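Local structure of putative exported protein (Aeromonas hydrophila subsp. hydrophila, 4PJ2) at residues A[25-38]-A[48-61]. The protein probably inhibits invertebrate-type (i-type) lysozymes in the bacterial periplasm, and binds a magnesium ion. Residues are numbered along the deposited sequence; the frame is centred on the assembly and turned at random.
Sequences EPASTGSYDVRLYS and QFIDGKVLPRDGSI
E25 OE1 is gripped by two donors, the backbone N of S31 on its syn side and the R57 guanidinium, whose NH2 reaches the anti lone pair at 2.9 Å in a salt bridge across the segments. The other oxygen, OE2, takes the hydroxyl of S31 on its syn lone pair. R57 is buried, and its chain runs extended from CG to NE. The same NH2 gives a nearly straight bond to P26 O (2.9 Å, N-H...O 166°) in the guanidinium plane. NE meets S31 O at 2.9 Å from above that carbonyl's plane, and NH1 binds G59 O at 2.8 Å, with a weak bond to A27 O. One face of the group lies against the backbone of T29 and G30. At this end of the hairpin a water bridges S28 O and D58 OD1, while residues 26-29 touch the chain of another protein, consistent with a lysozyme-facing loop.

Strands 30-37 and 49-57 then pair antiparallel, with L55 CB over one face of the Y32 ring, 4.2 Å from its centroid. The Y32 hydroxyl bonds D93 of the facing sheet, and I61 CD1 packs against Y32 CB at 3.7 Å, the two side chains crossing at about a right angle. Near the other end I50 and D51 both face L36, a classic beta bulge. Beyond it the F49 ring, its CG anti to the backbone N (chi1 174°), turns its edge to the face of Y37, planes 71° apart. The backbone bond from S38 N to Q48 O (2.9 Å) closes this end. The carboxylate and the carbonyls fixing R57 would favour its positive charge, and S31 O, P26 O and G59 O, all close to the guanidinium plane, set the orientation of that plane, tying the loop at 25-29 to the turn at 57-59.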
# COMPACT_ATOMS: atom_id res chain seq x y z
N GLU A 25 10.77 -0.92 -9.27
CA GLU A 25 10.51 -0.91 -7.84
C GLU A 25 9.67 -2.10 -7.41
O GLU A 25 8.96 -2.72 -8.22
CB GLU A 25 9.77 0.39 -7.47
CG GLU A 25 10.62 1.63 -7.64
CD GLU A 25 9.86 2.90 -7.32
OE1 GLU A 25 8.61 2.83 -7.12
OE2 GLU A 25 10.50 3.96 -7.27
N PRO A 26 9.70 -2.39 -6.10
CA PRO A 26 8.81 -3.44 -5.61
C PRO A 26 7.34 -3.03 -5.63
O PRO A 26 7.00 -1.86 -5.78
CB PRO A 26 9.25 -3.63 -4.16
CG PRO A 26 10.00 -2.44 -3.79
CD PRO A 26 10.55 -1.83 -5.03
N ALA A 27 6.49 -4.02 -5.48
CA ALA A 27 5.07 -3.76 -5.43
C ALA A 27 4.65 -2.98 -4.18
O ALA A 27 3.75 -2.16 -4.25
CB ALA A 27 4.30 -5.06 -5.53
N SER A 28 5.30 -3.25 -3.05
CA SER A 28 4.81 -2.77 -1.76
C SER A 28 5.24 -1.37 -1.42
O SER A 28 4.69 -0.78 -0.48
CB SER A 28 5.31 -3.65 -0.61
OG SER A 28 4.92 -4.99 -0.72
N THR A 29 6.27 -0.84 -2.07
CA THR A 29 6.83 0.43 -1.65
C THR A 29 7.65 1.01 -2.78
O THR A 29 8.07 0.28 -3.67
CB THR A 29 7.70 0.26 -0.35
OG1 THR A 29 8.12 1.52 0.15
CG2 THR A 29 8.93 -0.63 -0.58
N GLY A 30 7.89 2.31 -2.74
CA GLY A 30 8.72 2.96 -3.74
C GLY A 30 8.23 4.37 -3.94
O GLY A 30 8.09 5.13 -2.99
N SER A 31 7.97 4.72 -5.19
CA SER A 31 7.60 6.07 -5.56
C SER A 31 6.54 6.03 -6.63
O SER A 31 6.29 5.02 -7.26
CB SER A 31 8.82 6.84 -6.07
OG SER A 31 9.25 6.31 -7.32
N TYR A 32 5.98 7.20 -6.88
CA TYR A 32 5.22 7.42 -8.10
C TYR A 32 5.50 8.84 -8.55
O TYR A 32 5.99 9.67 -7.79
CB TYR A 32 3.74 7.18 -7.88
CG TYR A 32 3.05 8.20 -7.02
CD1 TYR A 32 2.44 9.30 -7.60
CD2 TYR A 32 2.97 8.06 -5.65
CE1 TYR A 32 1.77 10.22 -6.82
CE2 TYR A 32 2.31 8.97 -4.87
CZ TYR A 32 1.70 10.05 -5.46
OH TYR A 32 1.02 10.98 -4.72
N ASP A 33 5.20 9.12 -9.81
CA ASP A 33 5.33 10.47 -10.30
C ASP A 33 4.05 10.90 -10.98
O ASP A 33 3.26 10.08 -11.44
CB ASP A 33 6.52 10.64 -11.24
CG ASP A 33 6.45 9.79 -12.48
OD1 ASP A 33 7.04 8.68 -12.48
OD2 ASP A 33 5.85 10.26 -13.48
N VAL A 34 3.86 12.21 -10.95
CA VAL A 34 2.77 12.89 -11.61
C VAL A 34 3.41 13.85 -12.59
O VAL A 34 4.27 14.62 -12.22
CB VAL A 34 1.94 13.69 -10.59
CG1 VAL A 34 0.84 14.44 -11.29
CG2 VAL A 34 1.38 12.77 -9.50
N ARG A 35 2.98 13.79 -13.84
CA ARG A 35 3.52 14.64 -14.91
C ARG A 35 2.37 15.38 -15.55
O ARG A 35 1.36 14.78 -15.88
CB ARG A 35 4.28 13.82 -15.95
CG ARG A 35 5.62 13.29 -15.45
CD ARG A 35 6.22 12.33 -16.44
NE ARG A 35 7.67 12.32 -16.59
CZ ARG A 35 8.53 11.50 -15.99
NH1 ARG A 35 8.15 10.67 -15.04
NH2 ARG A 35 9.80 11.57 -16.34
N LEU A 36 2.54 16.69 -15.71
CA LEU A 36 1.53 17.57 -16.28
C LEU A 36 1.99 18.07 -17.63
O LEU A 36 3.14 18.51 -17.79
CB LEU A 36 1.34 18.76 -15.35
CG LEU A 36 0.28 19.78 -15.72
CD1 LEU A 36 -1.10 19.16 -15.71
CD2 LEU A 36 0.35 20.96 -14.78
N TYR A 37 1.07 18.00 -18.59
CA TYR A 37 1.28 18.41 -19.98
C TYR A 37 0.21 19.43 -20.36
O TYR A 37 -0.90 19.41 -19.82
CB TYR A 37 1.16 17.19 -20.91
CG TYR A 37 2.13 16.08 -20.57
CD1 TYR A 37 3.33 15.93 -21.28
CD2 TYR A 37 1.86 15.19 -19.53
CE1 TYR A 37 4.21 14.94 -20.95
CE2 TYR A 37 2.75 14.20 -19.21
CZ TYR A 37 3.92 14.07 -19.92
OH TYR A 37 4.79 13.07 -19.55
N SER A 38 0.50 20.30 -21.31
CA SER A 38 -0.48 21.32 -21.68
C SER A 38 -1.69 20.73 -22.38
O SER A 38 -2.77 21.30 -22.27
CB SER A 38 0.15 22.36 -22.61
OG SER A 38 0.26 21.82 -23.91
N GLN A 48 3.70 18.29 -24.90
CA GLN A 48 4.12 19.55 -24.31
C GLN A 48 4.18 19.45 -22.78
O GLN A 48 3.26 19.86 -22.06
CB GLN A 48 3.20 20.66 -24.77
CG GLN A 48 3.73 22.04 -24.57
CD GLN A 48 3.07 23.05 -25.48
OE1 GLN A 48 1.90 23.40 -25.29
NE2 GLN A 48 3.81 23.53 -26.47
N PHE A 49 5.26 18.89 -22.30
CA PHE A 49 5.49 18.74 -20.89
C PHE A 49 5.59 20.08 -20.20
O PHE A 49 6.26 20.98 -20.69
CB PHE A 49 6.79 17.93 -20.69
CG PHE A 49 7.21 17.82 -19.26
CD1 PHE A 49 6.57 16.97 -18.38
CD2 PHE A 49 8.26 18.59 -18.79
CE1 PHE A 49 6.98 16.90 -17.07
CE2 PHE A 49 8.68 18.50 -17.48
CZ PHE A 49 8.02 17.65 -16.63
N ILE A 50 4.98 20.17 -19.02
CA ILE A 50 5.05 21.37 -18.19
C ILE A 50 5.87 21.16 -16.91
O ILE A 50 6.81 21.90 -16.63
CB ILE A 50 3.63 21.87 -17.82
CG1 ILE A 50 2.86 22.27 -19.08
CG2 ILE A 50 3.70 23.03 -16.83
CD1 ILE A 50 1.40 22.59 -18.86
N ASP A 51 5.50 20.16 -16.12
CA ASP A 51 6.16 19.93 -14.83
C ASP A 51 5.85 18.53 -14.34
O ASP A 51 4.90 17.89 -14.80
CB ASP A 51 5.71 20.97 -13.81
CG ASP A 51 6.59 21.02 -12.56
OD1 ASP A 51 7.75 20.56 -12.59
OD2 ASP A 51 6.10 21.51 -11.54
N GLY A 52 6.64 18.04 -13.40
CA GLY A 52 6.40 16.75 -12.80
C GLY A 52 6.93 16.71 -11.40
O GLY A 52 7.82 17.49 -11.05
N LYS A 53 6.40 15.79 -10.60
CA LYS A 53 6.81 15.60 -9.22
C LYS A 53 6.87 14.13 -8.91
O LYS A 53 6.06 13.35 -9.41
CB LYS A 53 5.81 16.27 -8.27
CG LYS A 53 5.66 17.75 -8.46
CD LYS A 53 6.85 18.52 -7.96
CE LYS A 53 6.79 19.96 -8.44
NZ LYS A 53 7.93 20.75 -7.91
N VAL A 54 7.83 13.75 -8.07
CA VAL A 54 8.00 12.37 -7.64
C VAL A 54 7.75 12.32 -6.13
O VAL A 54 8.30 13.12 -5.39
CB VAL A 54 9.42 11.84 -7.92
CG1 VAL A 54 9.46 10.34 -7.70
CG2 VAL A 54 9.85 12.17 -9.34
N LEU A 55 6.91 11.38 -5.71
CA LEU A 55 6.53 11.24 -4.31
C LEU A 55 6.72 9.80 -3.86
O LEU A 55 6.64 8.87 -4.66
CB LEU A 55 5.07 11.62 -4.10
CG LEU A 55 4.79 13.11 -3.94
CD1 LEU A 55 4.83 13.82 -5.26
CD2 LEU A 55 3.47 13.33 -3.28
N PRO A 56 6.91 9.59 -2.56
CA PRO A 56 6.92 8.24 -2.02
C PRO A 56 5.56 7.58 -2.10
O PRO A 56 4.53 8.27 -2.05
CB PRO A 56 7.35 8.43 -0.56
CG PRO A 56 7.10 9.80 -0.27
CD PRO A 56 7.10 10.60 -1.51
N ARG A 57 5.54 6.26 -2.22
CA ARG A 57 4.31 5.51 -2.07
C ARG A 57 4.47 4.39 -1.12
O ARG A 57 5.37 3.56 -1.22
CB ARG A 57 3.73 4.98 -3.37
CG ARG A 57 4.66 4.13 -4.11
CD ARG A 57 4.06 3.41 -5.36
NE ARG A 57 5.16 2.71 -6.00
CZ ARG A 57 5.48 1.44 -5.84
NH1 ARG A 57 4.73 0.62 -5.12
NH2 ARG A 57 6.55 0.96 -6.45
N ASP A 58 3.55 4.36 -0.17
CA ASP A 58 3.51 3.31 0.81
C ASP A 58 2.44 2.32 0.40
O ASP A 58 1.32 2.27 0.97
CB ASP A 58 3.24 3.85 2.19
CG ASP A 58 3.20 2.77 3.22
OD1 ASP A 58 3.77 1.68 2.95
OD2 ASP A 58 2.61 2.99 4.28
N GLY A 59 2.76 1.54 -0.61
CA GLY A 59 1.89 0.53 -1.14
C GLY A 59 1.78 0.71 -2.63
O GLY A 59 2.67 1.26 -3.26
N SER A 60 0.68 0.24 -3.17
CA SER A 60 0.38 0.30 -4.60
C SER A 60 -0.68 1.35 -4.88
O SER A 60 -1.62 1.53 -4.09
CB SER A 60 -0.15 -1.05 -5.07
OG SER A 60 0.62 -2.12 -4.56
N ILE A 61 -0.59 2.02 -6.02
CA ILE A 61 -1.62 2.97 -6.38
C ILE A 61 -2.89 2.21 -6.64
O ILE A 61 -2.91 1.24 -7.41
CB ILE A 61 -1.22 3.76 -7.62
CG1 ILE A 61 0.01 4.63 -7.31
CG2 ILE A 61 -2.39 4.63 -8.08
CD1 ILE A 61 0.49 5.48 -8.47
O HOH W 1 2.96 -0.99 1.71
O HOH W 2 6.53 2.01 2.33